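Putative adhesin (Komagataella phaffii, PDB 5FX8) is a putative cell-wall adhesion protein that may take part in cell-cell interaction, meeting other proteins through salt bridges and hydrogen bonds. Local coordinates at residues T160-E164 / L266-A270; F173-I179 / D283-D288; G188-C192 / C242-I247; V195-S201 / D258-S264. All coordinates share one frame; numbering follows the deposited sequence.

Interaction 1 of 4, residues T160-E164 / L266-A270; sequences TGGVE and LSNLA
Val163, Leu269 and Gly161 bury the most surface here, and they mark two different parts of the same contact: a short antiparallel pairing and the loop ends where it finishes. Val163 CG2 rests on Leu269 CD1 at 3.4 Å, the two branched side chains meeting at a slant. Leu269 is brought there by its first torsion (-55°), which sets CG beside its own backbone N and runs the chain along the edge of the Gly161-Gly162 peptide, close to its plane; its CG is 3.6 Å from Gly162 N. That peptide is modelled cis. Gly161, which precedes the strand, offers its carbonyl to the backbone of the same leucine: Leu269 N binds Gly161 O at 2.6 Å, with the donor well above the carbonyl plane (49°) and therefore not on a lone pair.

Within the strands, Val163 and Ser267 form a hydrogen-bonded pair. Val163 N reaches Ser267 O at 2.9 Å in the plane of that carbonyl, and Ser267 N returns to Val163 O at 2.8 Å. Glu164 and Leu266 follow as a non-hydrogen-bonded pair on the other face, where Leu266 CD1 curls back to 3.6 Å from Val163 O.

The strand axes run 4.8 Å apart in the second cohesin-like domain. Strand 260-268 lies between 162-170 and 189-200, while Glu164 is bonded through its backbone to Asn157 of strand 153-158. Ser267 OG is held by Gln185, Glu164 OE2 by Ser264. Val163 and Leu269 both lie against Phe303 of strand 294-304, which belongs to the other sheet.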
loop_
_atom_site.group_PDB
_atom_site.type_symbol
_atom_site.label_atom_id
_atom_site.label_comp_id
_atom_site.label_asym_id
_atom_site.label_seq_id
_atom_site.Cartn_x
_atom_site.Cartn_y
_atom_site.Cartn_z
ATOM N N THR C 160 28.945 40.205 -28.398
ATOM C CA THR C 160 28.670 41.640 -28.433
ATOM C C THR C 160 28.225 42.183 -27.073
ATOM O O THR C 160 27.042 42.407 -26.814
ATOM C CB THR C 160 27.588 41.882 -29.460
ATOM O OG1 THR C 160 27.943 41.202 -30.666
ATOM C CG2 THR C 160 27.432 43.356 -29.714
ATOM N N GLY C 161 29.181 42.446 -26.192
ATOM C CA GLY C 161 28.793 42.750 -24.828
ATOM C C GLY C 161 29.878 42.863 -23.783
ATOM O O GLY C 161 30.093 43.944 -23.276
ATOM N N GLY C 162 30.538 41.765 -23.427
ATOM C CA GLY C 162 30.157 40.477 -23.932
ATOM C C GLY C 162 31.004 39.257 -23.667
ATOM O O GLY C 162 31.828 38.914 -24.496
ATOM N N VAL C 163 30.785 38.582 -22.538
ATOM C CA VAL C 163 31.246 37.213 -22.334
ATOM C C VAL C 163 30.042 36.343 -22.056
ATOM O O VAL C 163 29.258 36.641 -21.154
ATOM C CB VAL C 163 32.209 37.066 -21.152
ATOM C CG1 VAL C 163 33.112 35.892 -21.401
ATOM C CG2 VAL C 163 32.948 38.289 -20.918
ATOM N N GLU C 164 29.924 35.247 -22.774
ATOM C CA GLU C 164 29.023 34.182 -22.387
ATOM C C GLU C 164 29.873 33.092 -21.756
ATOM O O GLU C 164 30.801 32.578 -22.391
ATOM C CB GLU C 164 28.245 33.668 -23.588
ATOM C CG GLU C 164 27.131 32.723 -23.222
ATOM C CD GLU C 164 26.346 32.249 -24.416
ATOM O OE1 GLU C 164 26.779 32.497 -25.577
ATOM O OE2 GLU C 164 25.288 31.620 -24.179
ATOM N N LEU C 266 25.381 35.228 -19.141
ATOM C CA LEU C 266 25.939 36.331 -19.893
ATOM C C LEU C 266 26.482 37.383 -18.948
ATOM O O LEU C 266 25.921 37.649 -17.884
ATOM C CB LEU C 266 24.871 36.948 -20.792
ATOM C CG LEU C 266 25.219 37.999 -21.842
ATOM C CD1 LEU C 266 26.151 37.391 -22.832
ATOM C CD2 LEU C 266 23.972 38.465 -22.554
ATOM N N SER C 267 27.579 37.996 -19.357
ATOM C CA SER C 267 28.166 39.117 -18.644
ATOM C C SER C 267 28.413 40.243 -19.639
ATOM O O SER C 267 29.232 40.104 -20.549
ATOM C CB SER C 267 29.452 38.696 -17.947
ATOM O OG SER C 267 29.962 39.744 -17.157
ATOM N N ASN C 268 27.692 41.347 -19.479
ATOM C CA ASN C 268 27.944 42.546 -20.265
ATOM C C ASN C 268 29.154 43.302 -19.725
ATOM O O ASN C 268 29.339 43.423 -18.514
ATOM C CB ASN C 268 26.706 43.433 -20.262
ATOM C CG ASN C 268 25.565 42.820 -21.036
ATOM O OD1 ASN C 268 25.737 42.429 -22.187
ATOM N ND2 ASN C 268 24.399 42.706 -20.410
ATOM N N LEU C 269 29.993 43.800 -20.636
ATOM C CA LEU C 269 31.218 44.504 -20.275
ATOM C C LEU C 269 31.205 45.935 -20.800
ATOM O O LEU C 269 30.611 46.230 -21.839
ATOM C CB LEU C 269 32.443 43.781 -20.830
ATOM C CG LEU C 269 32.549 42.312 -20.435
ATOM C CD1 LEU C 269 33.610 41.598 -21.254
ATOM C CD2 LEU C 269 32.852 42.195 -18.956
ATOM N N ALA C 270 31.876 46.826 -20.081
ATOM C CA ALA C 270 32.142 48.146 -20.631
ATOM C C ALA C 270 33.062 48.021 -21.829
ATOM O O ALA C 270 33.866 47.094 -21.924
ATOM C CB ALA C 270 32.784 49.057 -19.590
#

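Interaction 2 of 4, residues F173-I179 / D283-D288; sequences FGDITNI and DLTTAD
Phe173 and Leu284 meet by a CH-pi contact: Leu284 CD1 stands over one ring face, 3.8 Å from the Phe173 ring centroid and 21° off its normal, displaced toward the rim. Thr286 CG2 reaches the ring edge, 4.0 Å from Phe173 CE1. Leu284 continues the apolar row with its other branch, CD2 lying 4.0 Å from Ile179 CG1 as the two chains run side by side.

The backbone beneath is antiparallel but irregular. Thr177 and Asn178 both face Thr285, a classic beta bulge: Thr177 N bonds Thr285 O at 3.0 Å, and Asn178 N adds a weak bond to the same oxygen, so one carbonyl takes two donors. Thr285 N answers to Asn178 O at 3.0 Å. The bulge places two polar side chains around Thr285. Thr177 OG1, set between its backbone N and carbonyl carbon (69°), lies 3.4 Å from Thr285 CG2 and donates to Asn178 OD1 at 2.9 Å.

Farther out, Asn178 ND2 is held by Glu238, and Asp283 OD2 by Ser296. Thr177 O receives a weak hydrogen bond from Arg403 of the lipoxygenase chain. In the sheet, strand 275-286 lies between 176-186 and 294-304, with 246-252 on the far side of 176-186. Ile176, Ile179 and Leu284 all touch Ile169 of strand 162-170 in the facing sheet.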
loop_
_atom_site.group_PDB
_atom_site.type_symbol
_atom_site.label_atom_id
_atom_site.label_comp_id
_atom_site.label_asym_id
_atom_site.label_seq_id
_atom_site.Cartn_x
_atom_site.Cartn_y
_atom_site.Cartn_z
ATOM N N PHE C 173 30.664 11.699 -14.260
ATOM C CA PHE C 173 31.432 11.799 -13.029
ATOM C C PHE C 173 30.757 10.982 -11.941
ATOM O O PHE C 173 31.368 10.094 -11.343
ATOM C CB PHE C 173 31.537 13.271 -12.627
ATOM C CG PHE C 173 32.270 13.526 -11.340
ATOM C CD1 PHE C 173 31.619 13.469 -10.127
ATOM C CD2 PHE C 173 33.596 13.895 -11.354
ATOM C CE1 PHE C 173 32.289 13.731 -8.959
ATOM C CE2 PHE C 173 34.265 14.156 -10.187
ATOM C CZ PHE C 173 33.619 14.075 -8.994
ATOM N N GLY C 174 29.491 11.284 -11.683
ATOM C CA GLY C 174 28.672 10.560 -10.737
ATOM C C GLY C 174 27.603 9.756 -11.465
ATOM O O GLY C 174 27.808 9.488 -12.634
ATOM N N ASP C 175 26.499 9.315 -10.850
ATOM C CA ASP C 175 26.228 9.274 -9.419
ATOM C C ASP C 175 25.758 10.663 -8.972
ATOM O O ASP C 175 25.272 10.822 -7.869
ATOM C CB ASP C 175 27.476 8.729 -8.669
ATOM C CG ASP C 175 27.286 8.559 -7.186
ATOM O OD1 ASP C 175 26.613 9.377 -6.552
ATOM O OD2 ASP C 175 27.847 7.588 -6.634
ATOM N N ILE C 176 25.808 11.659 -9.861
ATOM C CA ILE C 176 25.551 13.033 -9.432
ATOM C C ILE C 176 24.098 13.202 -9.009
ATOM O O ILE C 176 23.167 12.861 -9.751
ATOM C CB ILE C 176 25.924 14.024 -10.542
ATOM C CG1 ILE C 176 27.428 14.016 -10.783
ATOM C CG2 ILE C 176 25.481 15.407 -10.157
ATOM C CD1 ILE C 176 27.840 14.875 -11.922
ATOM N N THR C 177 23.900 13.740 -7.800
ATOM C CA THR C 177 22.577 14.044 -7.261
ATOM C C THR C 177 22.338 15.526 -7.000
ATOM O O THR C 177 21.205 15.989 -7.159
ATOM C CB THR C 177 22.328 13.273 -5.948
ATOM O OG1 THR C 177 23.163 13.787 -4.906
ATOM C CG2 THR C 177 22.640 11.806 -6.136
ATOM N N ASN C 178 23.360 16.285 -6.614
ATOM C CA ASN C 178 23.192 17.710 -6.394
ATOM C C ASN C 178 24.363 18.478 -6.987
ATOM O O ASN C 178 25.493 17.993 -7.043
ATOM C CB ASN C 178 23.035 18.023 -4.910
ATOM C CG ASN C 178 21.823 17.364 -4.328
ATOM O OD1 ASN C 178 21.832 16.169 -4.054
ATOM N ND2 ASN C 178 20.757 18.131 -4.150
ATOM N N ILE C 179 24.067 19.686 -7.445
ATOM C CA ILE C 179 25.045 20.550 -8.075
ATOM C C ILE C 179 24.892 21.946 -7.507
ATOM O O ILE C 179 23.812 22.535 -7.586
ATOM C CB ILE C 179 24.879 20.585 -9.598
ATOM C CG1 ILE C 179 25.010 19.177 -10.164
ATOM C CG2 ILE C 179 25.897 21.526 -10.184
ATOM C CD1 ILE C 179 24.856 19.095 -11.653
ATOM N N ASP C 283 30.449 22.533 -6.598
ATOM C CA ASP C 283 30.454 21.461 -5.611
ATOM C C ASP C 283 29.485 20.383 -6.063
ATOM O O ASP C 283 28.313 20.670 -6.306
ATOM C CB ASP C 283 30.071 21.988 -4.236
ATOM C CG ASP C 283 31.004 23.060 -3.762
ATOM O OD1 ASP C 283 30.879 24.218 -4.225
ATOM O OD2 ASP C 283 31.876 22.739 -2.935
ATOM N N LEU C 284 29.974 19.163 -6.206
ATOM C CA LEU C 284 29.151 18.057 -6.659
ATOM C C LEU C 284 28.866 17.143 -5.485
ATOM O O LEU C 284 29.777 16.794 -4.732
ATOM C CB LEU C 284 29.840 17.267 -7.766
ATOM C CG LEU C 284 30.177 17.982 -9.058
ATOM C CD1 LEU C 284 30.803 16.988 -9.941
ATOM C CD2 LEU C 284 28.942 18.506 -9.705
ATOM N N THR C 285 27.609 16.770 -5.323
ATOM C CA THR C 285 27.235 15.758 -4.354
ATOM C C THR C 285 26.967 14.457 -5.090
ATOM O O THR C 285 26.222 14.427 -6.072
ATOM C CB THR C 285 26.012 16.181 -3.559
ATOM O OG1 THR C 285 26.366 17.278 -2.721
ATOM C CG2 THR C 285 25.523 15.031 -2.720
ATOM N N THR C 286 27.591 13.391 -4.615
ATOM C CA THR C 286 27.529 12.111 -5.300
ATOM C C THR C 286 27.289 11.014 -4.266
ATOM O O THR C 286 27.970 10.964 -3.245
ATOM C CB THR C 286 28.806 11.892 -6.114
ATOM O OG1 THR C 286 29.928 12.359 -5.369
ATOM C CG2 THR C 286 28.730 12.680 -7.392
ATOM N N ALA C 287 26.295 10.164 -4.540
ATOM C CA ALA C 287 25.847 9.106 -3.631
ATOM C C ALA C 287 26.963 8.204 -3.109
ATOM O O ALA C 287 28.026 8.095 -3.725
ATOM C CB ALA C 287 24.789 8.249 -4.330
ATOM N N ASP C 288 26.707 7.529 -1.988
ATOM C CA ASP C 288 27.719 6.772 -1.250
ATOM C C ASP C 288 28.827 7.709 -0.805
ATOM O O ASP C 288 28.600 8.566 0.044
ATOM C CB ASP C 288 28.294 5.623 -2.083
ATOM C CG ASP C 288 27.224 4.801 -2.740
ATOM O OD1 ASP C 288 26.109 4.731 -2.188
ATOM O OD2 ASP C 288 27.491 4.235 -3.813
#

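Interaction 3 of 4, residues G188-C192 / C242-I247; sequences GTFDC and CGDGTI
Cys192 and Cys242 supply the covalent part of this contact, a disulfide with the SG atoms of Cys192 and Cys242 2.0 Å apart and a chi3 of -78°. Cys242 sends its SG out anti to its backbone N (177°), which carries the sulfur across to the corner where the chain bends at Cys192.

Apolar contact centres on Phe190. Ile247 CD1 sits over the middle of one ring face, 3.6 Å from the Phe190 centroid and 14° off the normal, a CH-pi contact. Ile247 CG1 is also on that face, 3.5 Å from Phe190 CD2. Two turn backbone atoms, Gly243 O and Thr246 N, lie at the ring edge in its plane, while Phe265 meets the ring with planes at a steep angle.

Polar contact is confined to the backbone. Phe190 N donates to Asp244 O at 2.9 Å, and Thr189 CA approaches that same oxygen at 3.3 Å as a CA-H...O contact. The turn is braced from within by Gly243 N to Thr246 O at 2.7 Å.

The pieces belong to different sheets: strand 189-200 to one, the hairpin of strands 237-242 and 246-252 to the other. One disulfide, one CH-pi contact and one backbone hydrogen bond therefore tie the two layers at this end of the sandwich, and the disulfide should restrict how far they can part, as suits a secreted cell-wall protein.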
loop_
_atom_site.group_PDB
_atom_site.type_symbol
_atom_site.label_atom_id
_atom_site.label_comp_id
_atom_site.label_asym_id
_atom_site.label_seq_id
_atom_site.Cartn_x
_atom_site.Cartn_y
_atom_site.Cartn_z
ATOM N N GLY C 188 32.769 42.821 -14.817
ATOM C CA GLY C 188 31.536 42.697 -15.576
ATOM C C GLY C 188 30.278 42.867 -14.735
ATOM O O GLY C 188 30.294 42.921 -13.504
ATOM N N THR C 189 29.155 42.955 -15.442
ATOM C CA THR C 189 27.830 43.034 -14.839
ATOM C C THR C 189 26.953 41.934 -15.412
ATOM O O THR C 189 26.651 41.947 -16.609
ATOM C CB THR C 189 27.180 44.401 -15.079
ATOM O OG1 THR C 189 27.787 45.378 -14.229
ATOM C CG2 THR C 189 25.710 44.344 -14.753
ATOM N N PHE C 190 26.526 41.003 -14.553
ATOM C CA PHE C 190 25.735 39.856 -14.995
ATOM C C PHE C 190 24.334 40.283 -15.396
ATOM O O PHE C 190 23.722 41.128 -14.746
ATOM C CB PHE C 190 25.652 38.797 -13.898
ATOM C CG PHE C 190 26.887 37.969 -13.766
ATOM C CD1 PHE C 190 27.429 37.334 -14.867
ATOM C CD2 PHE C 190 27.532 37.841 -12.546
ATOM C CE1 PHE C 190 28.584 36.580 -14.746
ATOM C CE2 PHE C 190 28.693 37.091 -12.432
ATOM C CZ PHE C 190 29.214 36.462 -13.527
ATOM N N ASP C 191 23.838 39.701 -16.483
ATOM C CA ASP C 191 22.472 39.914 -16.960
ATOM C C ASP C 191 21.597 38.802 -16.391
ATOM O O ASP C 191 21.616 37.661 -16.860
ATOM C CB ASP C 191 22.426 39.943 -18.484
ATOM C CG ASP C 191 21.062 40.322 -19.024
ATOM O OD1 ASP C 191 20.079 40.325 -18.252
ATOM O OD2 ASP C 191 20.968 40.606 -20.233
ATOM N N CYS C 192 20.819 39.139 -15.376
ATOM C CA CYS C 192 20.060 38.128 -14.669
ATOM C C CYS C 192 18.888 37.641 -15.479
ATOM O O CYS C 192 18.349 36.572 -15.198
ATOM C CB CYS C 192 19.614 38.691 -13.338
ATOM S SG CYS C 192 21.070 39.215 -12.433
ATOM N N CYS C 242 21.130 36.109 -8.362
ATOM C CA CYS C 242 21.925 36.783 -9.381
ATOM C C CYS C 242 22.070 38.246 -8.993
ATOM O O CYS C 242 21.087 38.991 -8.973
ATOM C CB CYS C 242 21.295 36.643 -10.762
ATOM S SG CYS C 242 22.154 37.509 -12.144
ATOM N N GLY C 243 23.301 38.647 -8.673
ATOM C CA GLY C 243 23.643 40.035 -8.478
ATOM C C GLY C 243 24.508 40.522 -9.623
ATOM O O GLY C 243 24.773 39.807 -10.580
ATOM N N ASP C 244 24.957 41.769 -9.507
ATOM C CA ASP C 244 25.706 42.369 -10.606
ATOM C C ASP C 244 27.061 41.699 -10.786
ATOM O O ASP C 244 27.521 41.520 -11.919
ATOM C CB ASP C 244 25.874 43.868 -10.379
ATOM C CG ASP C 244 24.621 44.650 -10.717
ATOM O OD1 ASP C 244 23.802 44.125 -11.497
ATOM O OD2 ASP C 244 24.459 45.787 -10.217
ATOM N N GLY C 245 27.706 41.309 -9.688
ATOM C CA GLY C 245 28.995 40.660 -9.777
ATOM C C GLY C 245 29.025 39.200 -9.374
ATOM O O GLY C 245 30.076 38.565 -9.457
ATOM N N THR C 246 27.893 38.641 -8.948
ATOM C CA THR C 246 27.860 37.277 -8.441
ATOM C C THR C 246 26.587 36.568 -8.866
ATOM O O THR C 246 25.526 37.182 -8.968
ATOM C CB THR C 246 27.936 37.269 -6.936
ATOM O OG1 THR C 246 27.078 38.307 -6.458
ATOM C CG2 THR C 246 29.339 37.523 -6.494
ATOM N N ILE C 247 26.698 35.263 -9.085
ATOM C CA ILE C 247 25.551 34.396 -9.319
ATOM C C ILE C 247 25.704 33.147 -8.466
ATOM O O ILE C 247 26.769 32.527 -8.458
ATOM C CB ILE C 247 25.402 33.995 -10.795
ATOM C CG1 ILE C 247 25.404 35.196 -11.724
ATOM C CG2 ILE C 247 24.108 33.281 -10.993
ATOM C CD1 ILE C 247 25.453 34.815 -13.188
#

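Interaction 4 of 4, residues V195-S201 / D258-S264; sequences VKYAVGS and DEVLRVS
An antiparallel ladder in one sheet of the second cohesin-like domain joins strands 189-200 and 260-268, pairing Lys196 with Ser264, Ala198 with Arg262 and Gly200 with Val260. The strand axes lie 4.7 Å apart at 164°. Each pair closes with two hydrogen bonds, such as Arg262 N to Ala198 O at 2.8 Å and Lys196 N to Ser264 O at 3.0 Å. Between them, Tyr197 opposite Val263 and Val199 opposite Leu261 are non-hydrogen-bonded pairs.

The side chains of those intervening pairs form the apolar face. Leu261 CD1 reaches diagonally to Tyr197 CD2 at 3.5 Å, oblique to the ring, and to Val199 CG2 at 3.9 Å. Phe251 of the other sheet covers this face and meets the Tyr197 ring edge-to-face.

The opposite face is mixed: Ala198, Gly200 and Val260 join Lys196, Arg262 and Ser264. Lys196 starts with CG between its backbone N and carbonyl carbon (63°), then runs extended alongside Ser264, its CE 3.4 Å from Ser264 OG. Its ammonium forms a cation-pi contact with Trp226, and Glu164 satisfies Ser264 OG.

Arg262 is buried, yet its guanidinium has salt bridges to Asp168 and Asp208 and a cation-pi contact with Phe209. Two carboxylates would probably offset its charge, together with that of Arg149. One face thus packs apolar side chains against the other sheet, while that of Arg262 adds buried charge pairing to small apolar residues.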
loop_
_atom_site.group_PDB
_atom_site.type_symbol
_atom_site.label_atom_id
_atom_site.label_comp_id
_atom_site.label_asym_id
_atom_site.label_seq_id
_atom_site.Cartn_x
_atom_site.Cartn_y
_atom_site.Cartn_z
ATOM N N VAL C 195 20.239 33.942 -17.751
ATOM C CA VAL C 195 20.818 32.723 -17.196
ATOM C C VAL C 195 19.973 31.554 -17.677
ATOM O O VAL C 195 18.744 31.598 -17.601
ATOM C CB VAL C 195 20.873 32.782 -15.658
ATOM C CG1 VAL C 195 21.687 31.632 -15.097
ATOM C CG2 VAL C 195 21.456 34.089 -15.193
ATOM N N LYS C 196 20.617 30.529 -18.206
ATOM C CA LYS C 196 19.893 29.452 -18.858
ATOM C C LYS C 196 20.706 28.176 -18.701
ATOM O O LYS C 196 21.865 28.200 -18.286
ATOM C CB LYS C 196 19.614 29.779 -20.332
ATOM C CG LYS C 196 20.858 29.945 -21.163
ATOM C CD LYS C 196 20.584 30.324 -22.596
ATOM C CE LYS C 196 21.889 30.442 -23.346
ATOM N NZ LYS C 196 21.725 30.864 -24.755
ATOM N N TYR C 197 20.081 27.045 -19.000
ATOM C CA TYR C 197 20.803 25.791 -18.924
ATOM C C TYR C 197 20.259 24.854 -19.984
ATOM O O TYR C 197 19.195 25.076 -20.551
ATOM C CB TYR C 197 20.724 25.164 -17.526
ATOM C CG TYR C 197 19.427 24.441 -17.225
ATOM C CD1 TYR C 197 18.320 25.125 -16.737
ATOM C CD2 TYR C 197 19.318 23.072 -17.418
ATOM C CE1 TYR C 197 17.138 24.473 -16.470
ATOM C CE2 TYR C 197 18.155 22.410 -17.155
ATOM C CZ TYR C 197 17.053 23.107 -16.676
ATOM O OH TYR C 197 15.877 22.426 -16.407
ATOM N N ALA C 198 21.020 23.808 -20.260
ATOM C CA ALA C 198 20.608 22.791 -21.196
ATOM C C ALA C 198 21.233 21.484 -20.764
ATOM O O ALA C 198 22.235 21.465 -20.059
ATOM C CB ALA C 198 21.034 23.140 -22.616
ATOM N N VAL C 199 20.634 20.385 -21.196
ATOM C CA VAL C 199 21.161 19.055 -20.938
ATOM C C VAL C 199 21.237 18.329 -22.272
ATOM O O VAL C 199 20.209 18.112 -22.917
ATOM C CB VAL C 199 20.292 18.267 -19.945
ATOM C CG1 VAL C 199 20.963 16.979 -19.584
ATOM C CG2 VAL C 199 20.020 19.066 -18.695
ATOM N N GLY C 200 22.441 17.964 -22.690
ATOM C CA GLY C 200 22.642 17.273 -23.944
ATOM C C GLY C 200 23.265 15.912 -23.717
ATOM O O GLY C 200 23.955 15.686 -22.725
ATOM N N SER C 201 23.010 15.001 -24.646
ATOM C CA SER C 201 23.542 13.657 -24.550
ATOM C C SER C 201 24.312 13.202 -25.778
ATOM O O SER C 201 24.910 12.126 -25.736
ATOM C CB SER C 201 22.412 12.661 -24.290
ATOM O OG SER C 201 21.411 12.821 -25.278
ATOM N N ASP C 258 25.429 9.551 -19.613
ATOM C CA ASP C 258 25.815 10.039 -20.929
ATOM C C ASP C 258 25.394 11.485 -21.174
ATOM O O ASP C 258 25.321 11.916 -22.323
ATOM C CB ASP C 258 25.222 9.137 -22.013
ATOM C CG ASP C 258 23.729 9.370 -22.226
ATOM O OD1 ASP C 258 22.966 9.466 -21.243
ATOM O OD2 ASP C 258 23.312 9.470 -23.395
ATOM N N GLU C 259 25.090 12.233 -20.128
ATOM C CA GLU C 259 24.553 13.568 -20.293
ATOM C C GLU C 259 25.528 14.601 -19.749
ATOM O O GLU C 259 26.374 14.303 -18.909
ATOM C CB GLU C 259 23.194 13.690 -19.602
ATOM C CG GLU C 259 22.045 13.104 -20.407
ATOM C CD GLU C 259 20.724 13.202 -19.674
ATOM O OE1 GLU C 259 20.769 13.362 -18.439
ATOM O OE2 GLU C 259 19.649 13.123 -20.320
ATOM N N VAL C 260 25.420 15.822 -20.270
ATOM C CA VAL C 260 26.184 16.965 -19.790
ATOM C C VAL C 260 25.210 18.097 -19.515
ATOM O O VAL C 260 24.429 18.466 -20.395
ATOM C CB VAL C 260 27.263 17.416 -20.798
ATOM C CG1 VAL C 260 27.827 18.749 -20.406
ATOM C CG2 VAL C 260 28.390 16.436 -20.853
ATOM N N LEU C 261 25.240 18.624 -18.292
ATOM C CA LEU C 261 24.528 19.845 -17.935
ATOM C C LEU C 261 25.381 21.063 -18.261
ATOM O O LEU C 261 26.515 21.169 -17.799
ATOM C CB LEU C 261 24.186 19.865 -16.444
ATOM C CG LEU C 261 23.605 21.180 -15.942
ATOM C CD1 LEU C 261 22.301 21.379 -16.579
ATOM C CD2 LEU C 261 23.414 21.120 -14.479
ATOM N N ARG C 262 24.825 21.999 -19.013
ATOM C CA ARG C 262 25.550 23.197 -19.408
ATOM C C ARG C 262 24.799 24.418 -18.913
ATOM O O ARG C 262 23.667 24.660 -19.325
ATOM C CB ARG C 262 25.733 23.250 -20.926
ATOM C CG ARG C 262 26.228 24.586 -21.455
ATOM C CD ARG C 262 26.773 24.455 -22.849
ATOM N NE ARG C 262 28.048 23.756 -22.821
ATOM C CZ ARG C 262 28.688 23.350 -23.903
ATOM N NH1 ARG C 262 28.158 23.576 -25.095
ATOM N NH2 ARG C 262 29.847 22.719 -23.794
ATOM N N VAL C 263 25.426 25.194 -18.046
ATOM C CA VAL C 263 24.835 26.430 -17.570
ATOM C C VAL C 263 25.483 27.597 -18.295
ATOM O O VAL C 263 26.707 27.676 -18.393
ATOM C CB VAL C 263 24.988 26.566 -16.051
ATOM C CG1 VAL C 263 24.305 27.827 -15.587
ATOM C CG2 VAL C 263 24.380 25.387 -15.379
ATOM N N SER C 264 24.667 28.507 -18.798
ATOM C CA SER C 264 25.145 29.661 -19.538
ATOM C C SER C 264 24.744 30.924 -18.798
ATOM O O SER C 264 23.569 31.103 -18.488
ATOM C CB SER C 264 24.569 29.655 -20.948
ATOM O OG SER C 264 24.850 30.847 -21.635
#

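In the fold
All four contacts fall within the second cohesin-like domain, built of two five-stranded antiparallel sheets. Interactions 1 and 4 use strand 260-268, with centres 20 Å apart; they touch where Glu164 OE2 meets Ser264 OG at 2.7 Å. Interaction 3 lies 11 Å from interaction 1, centre to centre, and extends the same sheet to the neighbouring strand 189-200: Asn268 N approaches Thr189 O at 3.1 Å, probably a hydrogen bond. It also crosses to the second sheet, to which interaction 2 belongs. Interactions 2 and 4 face each other through the core, Ile179 CD1 lying 3.8 Å from Leu261 CD2. Interactions 1 and 2 do not touch, with nearest atoms about 16 Å apart.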